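Local structure of agmatinase (Deinococcus radiodurans, 1WOH) at residues P13-A18 with L292-L297; L34-D39 with D98-A103; S59-P64 with S285-A290; Q106-G109 with V113-F116; V224-D229 with A259-N264. The protein probably catalyses the hydrolysis of agmatine to putrescine and urea, as a manganese-dependent member of the arginase family. One frame throughout, in Å; residues are numbered along the deposited sequence.

Overall arrangement
Interactions 2, 4 and 5 pack helices on strands of the central parallel sheet, while interactions 1 and 3 set two loops against helix 284-302. The latter two lie about 6 Å apart centre to centre and are joined where Ala16 N meets Ser59 OG at 2.8 Å, a probable hydrogen bond. Interactions 2 and 4 share helix 93-108 and reach neighbouring strands 31-36 and 114-118, with Leu34 N 2.9 Å from Val115 O. Val115 also packs on Val293 of interaction 1. Interaction 5 lies about 16 Å from interaction 4 between centres; its strand 223-229 carries the manganese ligand Asp229. The Val36 side chain in interaction 2 lies about 11 Å from that of another ligand, His121.

Interaction 1 (P13-A18 with L292-L297); sequences PTFARA and LVMETL
Phe15 of the N-terminal loop lays the end of its ring against Val293 and Met294 of helix 284-302, one of the helices flanking the parallel sheet of this alpha/beta arginase fold. The apolar part centres on Phe15 CZ, which lies 3.6 Å from Val293 CG1. The ring reaches the helix because its CG stands opposite the backbone N about the first torsion (chi1 -160°), which carries CE2 and CZ outward from the loop. A Met-aromatic contact makes up the second part. Met294 SD sits 4.7 Å from the centroid of the Phe15 ring and 53° off its normal, an oblique approach. The bend at chi2 (-46°) brings the sulfur to the ring, and that at chi3 directs CE, the methyl that meets Ala16. Replacing Phe15 with an alanine would probably open a gap beside Val293 and cost the Met294 sulfur its contact with this ring. Hydrogen bonding across the contact is absent; within the loop, Thr14 OG1 donates to Ala18 O, in the carbonyl plane and on a lone pair. Leu117 of strand 114-118 also touches Phe15. Beyond the ring, Ala16 CB rests 4.2 Å from Met294 CE.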
# COMPACT_ATOMS: atom_id res chain seq x y z
N PRO A 13 -19.31 -12.04 -6.83
CA PRO A 13 -18.20 -12.95 -7.11
C PRO A 13 -18.36 -14.39 -6.64
O PRO A 13 -18.24 -14.68 -5.45
CB PRO A 13 -17.01 -12.25 -6.45
CG PRO A 13 -17.64 -11.60 -5.27
CD PRO A 13 -18.92 -11.01 -5.85
N THR A 14 -18.66 -15.29 -7.58
CA THR A 14 -18.76 -16.72 -7.29
C THR A 14 -17.70 -17.31 -8.20
O THR A 14 -17.35 -16.70 -9.22
CB THR A 14 -20.15 -17.31 -7.64
OG1 THR A 14 -20.51 -16.98 -8.99
CG2 THR A 14 -21.20 -16.77 -6.69
N PHE A 15 -17.16 -18.46 -7.84
CA PHE A 15 -16.09 -19.02 -8.66
C PHE A 15 -16.55 -19.28 -10.09
O PHE A 15 -17.52 -20.01 -10.32
CB PHE A 15 -15.53 -20.30 -8.05
CG PHE A 15 -14.17 -20.64 -8.58
CD1 PHE A 15 -13.07 -19.84 -8.27
CD2 PHE A 15 -13.99 -21.71 -9.45
CE1 PHE A 15 -11.82 -20.09 -8.82
CE2 PHE A 15 -12.75 -21.98 -10.01
CZ PHE A 15 -11.65 -21.17 -9.70
N ALA A 16 -15.85 -18.68 -11.05
CA ALA A 16 -16.15 -18.82 -12.47
C ALA A 16 -17.57 -18.33 -12.78
O ALA A 16 -18.17 -18.73 -13.78
CB ALA A 16 -15.99 -20.28 -12.88
N ARG A 17 -18.08 -17.46 -11.91
CA ARG A 17 -19.42 -16.91 -12.03
C ARG A 17 -20.47 -18.02 -12.07
O ARG A 17 -21.53 -17.89 -12.69
CB ARG A 17 -19.51 -16.03 -13.29
CG ARG A 17 -20.39 -14.79 -13.11
CD ARG A 17 -20.49 -13.95 -14.38
NE ARG A 17 -19.46 -12.91 -14.52
CZ ARG A 17 -19.33 -11.86 -13.71
NH1 ARG A 17 -20.17 -11.70 -12.69
NH2 ARG A 17 -18.40 -10.95 -13.95
N ALA A 18 -20.18 -19.12 -11.39
CA ALA A 18 -21.08 -20.26 -11.33
C ALA A 18 -22.24 -20.02 -10.36
O ALA A 18 -22.15 -19.19 -9.46
CB ALA A 18 -20.31 -21.51 -10.92
N LEU A 292 -4.75 -20.40 -13.15
CA LEU A 292 -4.13 -21.71 -13.06
C LEU A 292 -5.20 -22.76 -12.79
O LEU A 292 -5.18 -23.85 -13.37
CB LEU A 292 -3.09 -21.76 -11.92
CG LEU A 292 -2.26 -23.05 -11.93
CD1 LEU A 292 -1.06 -22.85 -12.84
CD2 LEU A 292 -1.77 -23.40 -10.53
N VAL A 293 -6.14 -22.45 -11.89
CA VAL A 293 -7.19 -23.41 -11.57
C VAL A 293 -8.03 -23.67 -12.81
O VAL A 293 -8.31 -24.82 -13.16
CB VAL A 293 -8.10 -22.91 -10.43
CG1 VAL A 293 -9.28 -23.86 -10.26
CG2 VAL A 293 -7.31 -22.84 -9.12
N MET A 294 -8.42 -22.60 -13.50
CA MET A 294 -9.25 -22.74 -14.69
C MET A 294 -8.51 -23.46 -15.82
O MET A 294 -9.10 -24.28 -16.53
CB MET A 294 -9.75 -21.37 -15.19
CG MET A 294 -10.76 -20.69 -14.27
SD MET A 294 -12.08 -21.75 -13.66
CE MET A 294 -12.99 -22.10 -15.21
N GLU A 295 -7.23 -23.15 -16.00
CA GLU A 295 -6.47 -23.81 -17.05
C GLU A 295 -6.27 -25.28 -16.70
O GLU A 295 -6.32 -26.15 -17.57
CB GLU A 295 -5.11 -23.14 -17.26
CG GLU A 295 -4.31 -23.77 -18.41
CD GLU A 295 -3.11 -22.94 -18.83
OE1 GLU A 295 -2.37 -23.38 -19.74
OE2 GLU A 295 -2.91 -21.85 -18.26
N THR A 296 -6.07 -25.57 -15.42
CA THR A 296 -5.89 -26.96 -15.02
C THR A 296 -7.16 -27.74 -15.33
O THR A 296 -7.09 -28.86 -15.84
CB THR A 296 -5.55 -27.07 -13.52
OG1 THR A 296 -4.29 -26.44 -13.27
CG2 THR A 296 -5.47 -28.54 -13.10
N LEU A 297 -8.32 -27.16 -15.04
CA LEU A 297 -9.58 -27.83 -15.33
C LEU A 297 -9.74 -28.06 -16.84
O LEU A 297 -10.32 -29.06 -17.26
CB LEU A 297 -10.75 -27.02 -14.79
CG LEU A 297 -10.84 -26.96 -13.26
CD1 LEU A 297 -11.90 -25.95 -12.84
CD2 LEU A 297 -11.16 -28.34 -12.70

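Interaction 2 (L34-D39 with D98-A103); sequences LGVPFD and DRITEA
Ile100 on helix 93-108 meets Val36 of strand 31-36, where the helix packs across the parallel sheet of the arginase alpha/beta fold. From CB, the isoleucine divides: CG2 stays farther off, 4.3 Å from Val36 CG2 at its nearest, whereas CG1 takes the position opposite the carbonyl carbon (chi1 -66°) and runs toward Val36, coming 3.7 Å from its CG1. The extended second torsion, chi2 167°, then carries the chain on to CD1. This terminal methyl lies 3.4 Å from Val36 CG1, closer than usual van der Waals contact, so the two side chains are tightly fitted where they meet at about a right angle. The same branch of Val36 therefore receives both outer carbons of Ile100. Pro126 and Leu127 of helix 124-128 also touch Ile100, placing it between that helix and the strand. Nothing polar joins the two segments; the fit depends on apolar surfaces, all buried. Strand 31-36 is itself held in the sheet by backbone hydrogen bonds from Leu34 and Val36 to strand 114-118. One helical turn beyond Ile100, a second apolar pair continues the seam: Leu34 CD2 lies 3.8 Å from Ala103 CB.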
# COMPACT_ATOMS: atom_id res chain seq x y z
N LEU A 34 -15.43 -25.12 -3.42
CA LEU A 34 -15.77 -25.02 -2.00
C LEU A 34 -14.61 -24.29 -1.35
O LEU A 34 -13.44 -24.67 -1.55
CB LEU A 34 -15.92 -26.41 -1.37
CG LEU A 34 -16.18 -26.38 0.15
CD1 LEU A 34 -17.57 -25.85 0.40
CD2 LEU A 34 -16.02 -27.76 0.74
N GLY A 35 -14.92 -23.25 -0.59
CA GLY A 35 -13.87 -22.48 0.05
C GLY A 35 -13.65 -22.85 1.50
O GLY A 35 -14.59 -23.26 2.19
N VAL A 36 -12.41 -22.71 1.96
CA VAL A 36 -12.03 -23.01 3.33
C VAL A 36 -11.16 -21.84 3.81
O VAL A 36 -9.93 -21.92 3.78
CB VAL A 36 -11.22 -24.32 3.42
CG1 VAL A 36 -11.02 -24.70 4.88
CG2 VAL A 36 -11.95 -25.44 2.66
N PRO A 37 -11.80 -20.74 4.26
CA PRO A 37 -11.14 -19.52 4.75
C PRO A 37 -10.53 -19.69 6.13
O PRO A 37 -10.93 -19.01 7.08
CB PRO A 37 -12.26 -18.49 4.70
CG PRO A 37 -13.45 -19.30 5.08
CD PRO A 37 -13.27 -20.60 4.31
N PHE A 38 -9.56 -20.59 6.21
CA PHE A 38 -8.89 -20.93 7.46
C PHE A 38 -7.39 -20.66 7.33
O PHE A 38 -6.74 -21.25 6.47
CB PHE A 38 -9.13 -22.42 7.73
CG PHE A 38 -8.52 -22.94 8.99
CD1 PHE A 38 -9.28 -23.05 10.15
CD2 PHE A 38 -7.19 -23.37 9.02
CE1 PHE A 38 -8.73 -23.59 11.32
CE2 PHE A 38 -6.63 -23.91 10.18
CZ PHE A 38 -7.41 -24.02 11.34
N ASP A 39 -6.85 -19.79 8.18
CA ASP A 39 -5.42 -19.50 8.12
C ASP A 39 -4.74 -19.42 9.48
O ASP A 39 -3.60 -18.95 9.58
CB ASP A 39 -5.15 -18.20 7.32
CG ASP A 39 -5.64 -16.94 8.02
OD1 ASP A 39 -6.06 -17.00 9.19
OD2 ASP A 39 -5.60 -15.86 7.37
N ASP A 98 -13.47 -31.17 11.23
CA ASP A 98 -14.64 -32.01 11.00
C ASP A 98 -15.61 -31.35 10.04
O ASP A 98 -16.18 -32.02 9.18
CB ASP A 98 -15.33 -32.34 12.33
CG ASP A 98 -14.46 -33.21 13.23
OD1 ASP A 98 -13.52 -33.86 12.72
OD2 ASP A 98 -14.72 -33.25 14.45
N ARG A 99 -15.79 -30.04 10.16
CA ARG A 99 -16.70 -29.34 9.26
C ARG A 99 -16.18 -29.32 7.83
O ARG A 99 -16.96 -29.43 6.88
CB ARG A 99 -16.96 -27.93 9.76
CG ARG A 99 -17.83 -27.91 10.99
CD ARG A 99 -18.39 -26.54 11.25
NE ARG A 99 -19.10 -26.48 12.53
CZ ARG A 99 -19.33 -25.35 13.18
NH1 ARG A 99 -18.91 -24.19 12.67
NH2 ARG A 99 -19.96 -25.37 14.35
N ILE A 100 -14.87 -29.18 7.67
CA ILE A 100 -14.25 -29.16 6.35
C ILE A 100 -14.41 -30.52 5.66
O ILE A 100 -14.77 -30.59 4.48
CB ILE A 100 -12.74 -28.82 6.46
CG1 ILE A 100 -12.59 -27.38 6.97
CG2 ILE A 100 -12.06 -28.97 5.11
CD1 ILE A 100 -11.18 -27.02 7.42
N THR A 101 -14.16 -31.60 6.40
CA THR A 101 -14.30 -32.94 5.85
C THR A 101 -15.74 -33.24 5.44
O THR A 101 -16.00 -33.81 4.38
CB THR A 101 -13.85 -34.01 6.86
OG1 THR A 101 -12.47 -33.81 7.18
CG2 THR A 101 -14.04 -35.42 6.26
N GLU A 102 -16.69 -32.85 6.29
CA GLU A 102 -18.10 -33.09 6.01
C GLU A 102 -18.55 -32.33 4.77
O GLU A 102 -19.21 -32.89 3.90
CB GLU A 102 -18.96 -32.70 7.22
CG GLU A 102 -20.47 -32.85 6.98
CD GLU A 102 -20.88 -34.26 6.57
OE1 GLU A 102 -22.07 -34.47 6.25
OE2 GLU A 102 -20.02 -35.17 6.58
N ALA A 103 -18.19 -31.05 4.69
CA ALA A 103 -18.58 -30.25 3.54
C ALA A 103 -17.93 -30.79 2.27
O ALA A 103 -18.56 -30.85 1.22
CB ALA A 103 -18.18 -28.79 3.75

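Interaction 3 (S59-P64 with S285-A290); sequences SLRSVP and SELLMA
Ser59 and Ala290 mark a partly buried, chiefly apolar contact with one water bridge, set where the turn after helix 51-59 meets helix 284-302 on the flank of the arginase alpha/beta fold. A type I beta turn from Ser59 to Ser62, closed by the bond from Ser62 N to Ser59 O, shapes the loop side. At the buried end the small side chain of Ala290 allows a close approach: its CB lies 3.8 Å from Ser59 N, and the two CA atoms are 5.2 Å apart. The hydroxyl of Ser59 is engaged elsewhere, with Arg56 O and Ala16 N, which links this turn to the N-terminal loop.

Farther out, Arg61 contributes its aliphatic carbons rather than its charge. Arg61 CG lies 4.0 Å from Leu287 CD2, the side chains passing at a slant. Arg61 CG is placed opposite its own carbonyl carbon (chi1 -86°), bringing it to the leucine, while bends at chi2 and chi3 lead the guanidinium away from the helix. That group makes a weak hydrogen bond to Ser243 of a neighbouring subunit, and Arg45 of the same subunit packs on Leu287, so the outer rim of the contact also belongs to a subunit interface. The polar link between the segments is indirect. Ser62 OG donates to a water at 2.8 Å, and this same water donates to the carbonyl oxygen of Leu287, the distance from water to Leu287 O being 3.0 Å.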
# COMPACT_ATOMS: atom_id res chain seq x y z
N SER A 59 -11.45 -15.00 -10.54
CA SER A 59 -11.94 -15.96 -11.52
C SER A 59 -12.91 -15.33 -12.52
O SER A 59 -13.19 -15.92 -13.57
CB SER A 59 -12.62 -17.14 -10.83
OG SER A 59 -13.88 -16.78 -10.30
N LEU A 60 -13.42 -14.14 -12.20
CA LEU A 60 -14.33 -13.47 -13.11
C LEU A 60 -13.56 -13.01 -14.35
O LEU A 60 -14.16 -12.63 -15.36
CB LEU A 60 -15.02 -12.28 -12.43
CG LEU A 60 -15.85 -12.67 -11.20
CD1 LEU A 60 -16.66 -11.47 -10.72
CD2 LEU A 60 -16.79 -13.82 -11.55
N ARG A 61 -12.24 -13.07 -14.28
CA ARG A 61 -11.38 -12.71 -15.40
C ARG A 61 -11.11 -13.98 -16.22
O ARG A 61 -10.43 -13.93 -17.24
CB ARG A 61 -10.05 -12.14 -14.91
CG ARG A 61 -10.07 -10.65 -14.63
CD ARG A 61 -9.72 -9.85 -15.87
NE ARG A 61 -10.58 -10.18 -17.00
CZ ARG A 61 -10.53 -9.58 -18.19
NH1 ARG A 61 -9.66 -8.61 -18.40
NH2 ARG A 61 -11.36 -9.96 -19.15
N SER A 62 -11.65 -15.10 -15.75
CA SER A 62 -11.46 -16.40 -16.41
C SER A 62 -12.74 -17.25 -16.41
O SER A 62 -12.72 -18.41 -15.97
CB SER A 62 -10.34 -17.18 -15.72
OG SER A 62 -9.11 -16.47 -15.77
N VAL A 63 -13.83 -16.69 -16.91
CA VAL A 63 -15.09 -17.42 -16.96
C VAL A 63 -15.12 -18.33 -18.18
O VAL A 63 -14.89 -17.88 -19.31
CB VAL A 63 -16.29 -16.44 -17.03
CG1 VAL A 63 -17.59 -17.22 -17.03
CG2 VAL A 63 -16.25 -15.48 -15.85
N PRO A 64 -15.40 -19.63 -17.98
CA PRO A 64 -15.45 -20.63 -19.05
C PRO A 64 -16.70 -20.49 -19.91
O PRO A 64 -17.67 -19.85 -19.51
CB PRO A 64 -15.43 -21.94 -18.29
CG PRO A 64 -16.28 -21.61 -17.10
CD PRO A 64 -15.73 -20.25 -16.68
N SER A 285 -1.10 -12.04 -8.01
CA SER A 285 -1.11 -13.38 -7.41
C SER A 285 -2.46 -14.08 -7.53
O SER A 285 -2.52 -15.23 -7.98
CB SER A 285 -0.69 -13.31 -5.93
OG SER A 285 0.65 -12.89 -5.81
N GLU A 286 -3.54 -13.41 -7.13
CA GLU A 286 -4.85 -14.06 -7.23
C GLU A 286 -5.32 -14.19 -8.67
O GLU A 286 -6.00 -15.15 -9.02
CB GLU A 286 -5.91 -13.32 -6.39
CG GLU A 286 -6.07 -11.84 -6.66
CD GLU A 286 -5.32 -10.98 -5.65
OE1 GLU A 286 -5.91 -10.00 -5.17
OE2 GLU A 286 -4.14 -11.30 -5.35
N LEU A 287 -4.95 -13.22 -9.50
CA LEU A 287 -5.35 -13.28 -10.91
C LEU A 287 -4.72 -14.49 -11.59
O LEU A 287 -5.41 -15.27 -12.24
CB LEU A 287 -4.95 -11.98 -11.62
CG LEU A 287 -5.90 -10.82 -11.27
CD1 LEU A 287 -5.34 -9.50 -11.78
CD2 LEU A 287 -7.27 -11.11 -11.88
N LEU A 288 -3.41 -14.65 -11.41
CA LEU A 288 -2.70 -15.77 -11.99
C LEU A 288 -3.11 -17.11 -11.42
O LEU A 288 -3.21 -18.09 -12.16
CB LEU A 288 -1.19 -15.59 -11.84
CG LEU A 288 -0.50 -14.91 -13.02
CD1 LEU A 288 -1.14 -13.55 -13.27
CD2 LEU A 288 0.99 -14.77 -12.75
N MET A 289 -3.33 -17.18 -10.11
CA MET A 289 -3.72 -18.45 -9.51
C MET A 289 -5.15 -18.88 -9.84
O MET A 289 -5.45 -20.07 -9.87
CB MET A 289 -3.50 -18.41 -8.00
CG MET A 289 -2.02 -18.39 -7.61
SD MET A 289 -1.04 -19.84 -8.15
CE MET A 289 -2.32 -21.05 -8.50
N ALA A 290 -6.04 -17.92 -10.08
CA ALA A 290 -7.40 -18.26 -10.47
C ALA A 290 -7.32 -18.85 -11.88
O ALA A 290 -8.02 -19.81 -12.21
CB ALA A 290 -8.29 -17.02 -10.47
O HOH W 1 -8.09 -14.97 -13.66

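Interaction 4 (Q106-G109 with V113-F116); sequences QVRG and VPVF
Pro114 of strand 114-118 packs under the last turn of helix 93-108 in a tight helix-to-strand connection of the arginase alpha/beta fold. Just three residues separate the two segments, and the chain returns close enough to put the CA atoms of Arg108 and Pro114 5.9 Å apart.

The apolar contacts both fall on the proline ring. Val107 CG1 lies 4.2 Å from Pro114 CB, the two side chains meeting at a slant. This branch of the valine stands opposite the backbone N (chi1 167°) and is thereby turned to the strand; Ala32 of the adjacent strand 31-36 also touches Val107. Arg108 provides the closer approach through the aliphatic start of its chain, which runs alongside the proline ring and points the same way.

The polar contacts belong to the far end of Arg108 and look outward from the pair. Bends at chi2 and chi3 turn its guanidinium group to a different set of partners: NH2 forms a salt bridge with Asp133 and a hydrogen bond to Ala130 O, and the group makes a cation-pi contact with Phe131. The residue thus spans two surroundings, with charged and aromatic partners at its tip and the proline at its base, where Arg108 CG lies 3.7 Å from Pro114 CG.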
# COMPACT_ATOMS: atom_id res chain seq x y z
N GLN A 106 -19.72 -33.90 1.06
CA GLN A 106 -21.00 -33.54 0.44
C GLN A 106 -20.80 -32.96 -0.96
O GLN A 106 -21.56 -33.27 -1.88
CB GLN A 106 -21.75 -32.53 1.30
CG GLN A 106 -22.04 -33.03 2.71
CD GLN A 106 -22.81 -32.02 3.54
OE1 GLN A 106 -22.49 -30.83 3.54
NE2 GLN A 106 -23.83 -32.49 4.26
N VAL A 107 -19.78 -32.13 -1.12
CA VAL A 107 -19.50 -31.53 -2.41
C VAL A 107 -18.97 -32.57 -3.39
O VAL A 107 -19.37 -32.61 -4.56
CB VAL A 107 -18.48 -30.37 -2.27
CG1 VAL A 107 -17.94 -29.96 -3.65
CG2 VAL A 107 -19.16 -29.19 -1.60
N ARG A 108 -18.09 -33.44 -2.91
CA ARG A 108 -17.54 -34.48 -3.77
C ARG A 108 -18.64 -35.37 -4.36
O ARG A 108 -18.59 -35.74 -5.53
CB ARG A 108 -16.56 -35.34 -2.97
CG ARG A 108 -15.12 -35.23 -3.44
CD ARG A 108 -14.65 -36.55 -4.01
NE ARG A 108 -14.54 -37.56 -2.97
CZ ARG A 108 -14.29 -38.85 -3.19
NH1 ARG A 108 -14.13 -39.30 -4.43
NH2 ARG A 108 -14.20 -39.69 -2.17
N GLY A 109 -19.63 -35.69 -3.54
CA GLY A 109 -20.71 -36.55 -4.00
C GLY A 109 -21.68 -35.94 -4.98
O GLY A 109 -22.61 -36.61 -5.44
N VAL A 113 -15.31 -33.18 -10.41
CA VAL A 113 -14.05 -32.66 -9.90
C VAL A 113 -14.29 -31.51 -8.94
O VAL A 113 -14.74 -30.43 -9.34
CB VAL A 113 -13.13 -32.17 -11.03
CG1 VAL A 113 -11.79 -31.74 -10.44
CG2 VAL A 113 -12.94 -33.26 -12.08
N PRO A 114 -14.00 -31.72 -7.65
CA PRO A 114 -14.19 -30.64 -6.69
C PRO A 114 -12.94 -29.77 -6.64
O PRO A 114 -11.82 -30.29 -6.75
CB PRO A 114 -14.43 -31.38 -5.39
CG PRO A 114 -13.53 -32.57 -5.54
CD PRO A 114 -13.78 -33.01 -6.97
N VAL A 115 -13.13 -28.47 -6.50
CA VAL A 115 -12.02 -27.52 -6.41
C VAL A 115 -12.10 -26.85 -5.05
O VAL A 115 -13.10 -26.19 -4.73
CB VAL A 115 -12.11 -26.46 -7.51
CG1 VAL A 115 -11.02 -25.41 -7.31
CG2 VAL A 115 -11.97 -27.13 -8.87
N PHE A 116 -11.06 -27.04 -4.25
CA PHE A 116 -11.00 -26.49 -2.90
C PHE A 116 -10.08 -25.29 -2.82
O PHE A 116 -8.90 -25.38 -3.15
CB PHE A 116 -10.51 -27.57 -1.93
CG PHE A 116 -11.35 -28.82 -1.95
CD1 PHE A 116 -10.78 -30.05 -2.29
CD2 PHE A 116 -12.71 -28.77 -1.66
CE1 PHE A 116 -11.56 -31.20 -2.34
CE2 PHE A 116 -13.49 -29.91 -1.71
CZ PHE A 116 -12.91 -31.13 -2.05

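Interaction 5 (V224-D229 with A259-N264); sequences VYFSVD and AAAAAN
Ala261 of helix 251-264 presses its methyl against the rim of the Phe226 ring, and the neighbouring helical residues show how that contact is framed. Ala259 comes first, with its CB directed away from strand 223-229; its carbonyl oxygen accepts the helical bond from Ala263 N at 3.1 Å. Ala260 follows, its carbonyl oxygen taking a weak bond from Asn264 ND2. At Ala261 the helix turns its CB to the strand: Ala261 CB stands 3.4 Å from Phe226 CE2 and 3.6 Å from Phe226 CZ, at the edge and in the plane of the ring. Phe226 meets it in this way because its CG lies opposite the carbonyl carbon (chi1 -75°) and the ring extends out from the sheet. Ala262 adds a second approach at the same edge, through its backbone: Ala262 N lies 3.8 Å from Phe226 CZ. The small alanine side chains let the helix backbone come near the aromatic ring. Asn264 N makes a weak bond to Ala261 O. Val140, Val267 and Leu270 of the adjacent strands also touch Phe226. The helix thus packs on the sheet within a beta-alpha-beta unit of strand 223-229, helix 251-264 and strand 266-273, whose first strand ends at Asp229, a ligand of both ions in the arginase-family dimanganese site.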
# COMPACT_ATOMS: atom_id res chain seq x y z
N VAL A 224 -5.61 -39.39 -8.92
CA VAL A 224 -4.79 -38.29 -8.42
C VAL A 224 -5.53 -37.08 -7.86
O VAL A 224 -6.52 -36.62 -8.43
CB VAL A 224 -3.82 -37.81 -9.53
CG1 VAL A 224 -3.09 -36.53 -9.09
CG2 VAL A 224 -2.83 -38.91 -9.86
N TYR A 225 -5.04 -36.60 -6.73
CA TYR A 225 -5.56 -35.41 -6.08
C TYR A 225 -4.43 -34.40 -6.26
O TYR A 225 -3.27 -34.72 -5.96
CB TYR A 225 -5.78 -35.67 -4.59
CG TYR A 225 -6.21 -34.46 -3.79
CD1 TYR A 225 -7.56 -34.25 -3.47
CD2 TYR A 225 -5.27 -33.56 -3.30
CE1 TYR A 225 -7.95 -33.17 -2.67
CE2 TYR A 225 -5.65 -32.47 -2.51
CZ TYR A 225 -6.99 -32.29 -2.20
OH TYR A 225 -7.36 -31.24 -1.40
N PHE A 226 -4.75 -33.22 -6.77
CA PHE A 226 -3.75 -32.16 -6.98
C PHE A 226 -3.78 -31.20 -5.80
O PHE A 226 -4.84 -30.69 -5.45
CB PHE A 226 -4.08 -31.34 -8.23
CG PHE A 226 -3.79 -32.02 -9.54
CD1 PHE A 226 -4.71 -31.98 -10.57
CD2 PHE A 226 -2.57 -32.66 -9.75
CE1 PHE A 226 -4.43 -32.55 -11.81
CE2 PHE A 226 -2.28 -33.23 -10.99
CZ PHE A 226 -3.21 -33.18 -12.02
N SER A 227 -2.62 -30.95 -5.19
CA SER A 227 -2.56 -29.97 -4.12
C SER A 227 -1.57 -28.92 -4.60
O SER A 227 -0.39 -29.20 -4.77
CB SER A 227 -2.05 -30.57 -2.80
OG SER A 227 -1.97 -29.54 -1.82
N VAL A 228 -2.06 -27.70 -4.83
CA VAL A 228 -1.20 -26.64 -5.30
C VAL A 228 -0.99 -25.57 -4.24
O VAL A 228 -1.92 -24.83 -3.90
CB VAL A 228 -1.78 -25.95 -6.56
CG1 VAL A 228 -0.84 -24.82 -7.02
CG2 VAL A 228 -1.96 -26.98 -7.67
N ASP A 229 0.21 -25.52 -3.69
CA ASP A 229 0.57 -24.50 -2.71
C ASP A 229 1.19 -23.41 -3.59
O ASP A 229 2.17 -23.67 -4.30
CB ASP A 229 1.61 -25.04 -1.73
CG ASP A 229 2.03 -24.01 -0.69
OD1 ASP A 229 1.98 -22.80 -0.98
OD2 ASP A 229 2.44 -24.43 0.42
N ALA A 259 -0.60 -30.25 -16.24
CA ALA A 259 -1.17 -30.71 -17.51
C ALA A 259 -0.75 -32.15 -17.80
O ALA A 259 -1.57 -32.97 -18.22
CB ALA A 259 -0.72 -29.79 -18.64
N ALA A 260 0.52 -32.45 -17.57
CA ALA A 260 1.05 -33.79 -17.82
C ALA A 260 0.33 -34.81 -16.95
O ALA A 260 -0.07 -35.88 -17.42
CB ALA A 260 2.54 -33.82 -17.54
N ALA A 261 0.17 -34.49 -15.67
CA ALA A 261 -0.50 -35.40 -14.75
C ALA A 261 -1.97 -35.57 -15.12
O ALA A 261 -2.50 -36.67 -15.03
CB ALA A 261 -0.36 -34.89 -13.32
N ALA A 262 -2.62 -34.49 -15.53
CA ALA A 262 -4.04 -34.52 -15.88
C ALA A 262 -4.32 -35.36 -17.12
O ALA A 262 -5.41 -35.92 -17.27
CB ALA A 262 -4.55 -33.10 -16.10
N ALA A 263 -3.33 -35.46 -18.01
CA ALA A 263 -3.48 -36.21 -19.25
C ALA A 263 -3.33 -37.71 -19.10
O ALA A 263 -3.80 -38.47 -19.95
CB ALA A 263 -2.48 -35.69 -20.28
N ASN A 264 -2.67 -38.15 -18.03
CA ASN A 264 -2.42 -39.58 -17.84
C ASN A 264 -3.00 -40.18 -16.57
O ASN A 264 -2.65 -41.30 -16.20
CB ASN A 264 -0.91 -39.83 -17.84
CG ASN A 264 -0.25 -39.36 -19.11
OD1 ASN A 264 -0.49 -39.90 -20.19
ND2 ASN A 264 0.60 -38.34 -19.00